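PDB 1M5S: formylmethanofuran--tetrahydromethanopterin formyltransferase from Methanosarcina barkeri, which catalyses the reversible transfer of a formyl group from formylmethanofuran to tetrahydromethanopterin, an early step of methanogenesis from carbon dioxide. Local coordinates for residues Phe169-Gln173 / Asp240-Tyr245. Residues are numbered along the deposited sequence; the frame is centred on the assembly and turned at random.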
loop_
_atom_site.group_PDB
_atom_site.type_symbol
_atom_site.label_atom_id
_atom_site.label_comp_id
_atom_site.label_asym_id
_atom_site.label_seq_id
_atom_site.Cartn_x
_atom_site.Cartn_y
_atom_site.Cartn_z
ATOM N N PHE A 169 -8.809 7.228 24.601
ATOM C CA PHE A 169 -8.216 6.468 25.703
ATOM C C PHE A 169 -8.430 4.974 25.435
ATOM O O PHE A 169 -9.557 4.541 25.198
ATOM C CB PHE A 169 -8.895 6.834 27.032
ATOM C CG PHE A 169 -8.650 8.247 27.482
ATOM C CD1 PHE A 169 -9.058 9.327 26.702
ATOM C CD2 PHE A 169 -8.058 8.499 28.715
ATOM C CE1 PHE A 169 -8.884 10.633 27.143
ATOM C CE2 PHE A 169 -7.880 9.801 29.166
ATOM C CZ PHE A 169 -8.294 10.869 28.379
ATOM N N GLY A 170 -7.362 4.188 25.484
ATOM C CA GLY A 170 -7.512 2.764 25.249
ATOM C C GLY A 170 -6.905 1.923 26.353
ATOM O O GLY A 170 -5.993 2.376 27.052
ATOM N N ASP A 171 -7.356 0.675 26.471
ATOM C CA ASP A 171 -6.780 -0.237 27.457
ATOM C C ASP A 171 -5.332 -0.614 27.141
ATOM O O ASP A 171 -4.540 -0.891 28.042
ATOM C CB ASP A 171 -7.642 -1.501 27.607
ATOM C CG ASP A 171 -7.829 -2.270 26.305
ATOM O OD1 ASP A 171 -7.358 -1.839 25.236
ATOM O OD2 ASP A 171 -8.448 -3.348 26.366
ATOM N N SER A 172 -4.979 -0.524 25.863
ATOM C CA SER A 172 -3.638 -0.846 25.394
ATOM C C SER A 172 -3.242 0.163 24.321
ATOM O O SER A 172 -4.102 0.833 23.746
ATOM C CB SER A 172 -3.608 -2.271 24.810
ATOM O OG SER A 172 -4.328 -2.346 23.584
ATOM N N GLN A 173 -1.942 0.248 24.045
ATOM C CA GLN A 173 -1.437 1.115 22.993
ATOM C C GLN A 173 -2.080 0.812 21.653
ATOM O O GLN A 173 -2.510 1.726 20.949
ATOM C CB GLN A 173 0.077 0.970 22.865
ATOM C CG GLN A 173 0.719 2.043 22.011
ATOM C CD GLN A 173 2.226 2.038 22.116
ATOM O OE1 GLN A 173 2.889 1.080 21.716
ATOM N NE2 GLN A 173 2.780 3.122 22.642
ATOM N N ASP A 240 -7.241 1.666 34.211
ATOM C CA ASP A 240 -7.454 0.695 33.140
ATOM C C ASP A 240 -7.123 1.223 31.742
ATOM O O ASP A 240 -7.317 0.516 30.753
ATOM C CB ASP A 240 -8.890 0.147 33.180
ATOM C CG ASP A 240 -9.948 1.212 32.909
ATOM O OD1 ASP A 240 -9.665 2.423 33.048
ATOM O OD2 ASP A 240 -11.092 0.830 32.586
ATOM N N VAL A 241 -6.571 2.435 31.678
ATOM C CA VAL A 241 -6.068 3.004 30.426
ATOM C C VAL A 241 -4.539 2.980 30.388
ATOM O O VAL A 241 -3.885 3.437 31.328
ATOM C CB VAL A 241 -6.542 4.460 30.242
ATOM C CG1 VAL A 241 -5.772 5.133 29.113
ATOM C CG2 VAL A 241 -8.029 4.487 29.961
ATOM N N ASN A 242 -3.974 2.484 29.286
ATOM C CA ASN A 242 -2.521 2.445 29.132
ATOM C C ASN A 242 -1.974 3.297 27.998
ATOM O O ASN A 242 -0.759 3.416 27.850
ATOM C CB ASN A 242 -2.040 1.009 28.956
ATOM C CG ASN A 242 -1.975 0.267 30.258
ATOM O OD1 ASN A 242 -0.966 0.315 30.956
ATOM N ND2 ASN A 242 -3.081 -0.360 30.639
ATOM N N ALA A 243 -2.859 3.930 27.232
ATOM C CA ALA A 243 -2.426 4.750 26.108
ATOM C C ALA A 243 -3.500 5.727 25.660
ATOM O O ALA A 243 -4.696 5.428 25.712
ATOM C CB ALA A 243 -2.004 3.857 24.937
ATOM N N VAL A 244 -3.061 6.913 25.246
ATOM C CA VAL A 244 -3.950 7.909 24.676
ATOM C C VAL A 244 -3.361 8.385 23.355
ATOM O O VAL A 244 -2.148 8.582 23.240
ATOM C CB VAL A 244 -4.108 9.135 25.607
ATOM C CG1 VAL A 244 -5.152 10.092 25.042
ATOM C CG2 VAL A 244 -4.493 8.690 27.012
ATOM N N TYR A 245 -4.215 8.496 22.343
ATOM C CA TYR A 245 -3.842 9.153 21.095
ATOM C C TYR A 245 -4.813 10.291 20.833
ATOM O O TYR A 245 -5.984 10.224 21.222
ATOM C CB TYR A 245 -3.867 8.165 19.914
ATOM C CG TYR A 245 -2.678 7.234 19.875
ATOM C CD1 TYR A 245 -1.427 7.679 19.441
ATOM C CD2 TYR A 245 -2.788 5.920 20.325
ATOM C CE1 TYR A 245 -0.319 6.840 19.462
ATOM C CE2 TYR A 245 -1.689 5.081 20.357
ATOM C CZ TYR A 245 -0.461 5.547 19.928
ATOM O OH TYR A 245 0.628 4.724 20.017
#
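Gly170 binds the 240-245 segment through both of its backbone polar atoms. Its N donates to Ala243 O at 2.9 Å in a nearly straight bond, 169° at the hydrogen. Its O accepts from Asn242 N at 3.0 Å, with the donor in the carbonyl plane. Phe169 and Val244 form the neighbouring antiparallel, non-hydrogen-bonded pair, and their side chains lie side by side. Val244 CG2 sits over one face of the Phe169 ring, 4.2 Å from its centroid, in a CH-pi contact. Val241 reaches the same aromatic residue from another direction: CG2 lies 3.9 Å from Phe169 CB, while CG1 is 3.4 Å from Gly170 O. With CG1 anti to the backbone N (chi1 167°), one methyl meets the carbonyl and the other the phenylalanine. An alanine here would remove both methyls and would probably open a gap beside Phe169 CB and Gly170 O. The Phe169 side chain also packs on Ile237 and Phe224, and Lys276 makes a cation-pi contact with its ring. These buried side chains and the Gly170 bonds are the close-packed part.

Beyond Gly170, Ala243 CB packs on Gln173 CA at 3.4 Å. The phenol oxygen of Tyr245 touches Gln173 CG, and Gln173 O lies at the ring edge, in plane. Glu146 of a neighbouring subunit hydrogen-bonds both polar ends: its OE1 pairs with Tyr245 OH and its backbone O with Gln173 NE2.

The solvent side is looser, with Asp240 and Asn242 exposed. Here the only side-chain hydrogen bond between the two segments runs from Asn242 ND2 to Asp171 O, at 3.0 Å. It is bent, 143° at the hydrogen. Ser172 stands at the N-cap position of helix 173-187. Two residues, Asn242 and Ala243, stand opposite the single Gly170, a classic beta bulge where antiparallel strands 147-170 and 243-251 meet.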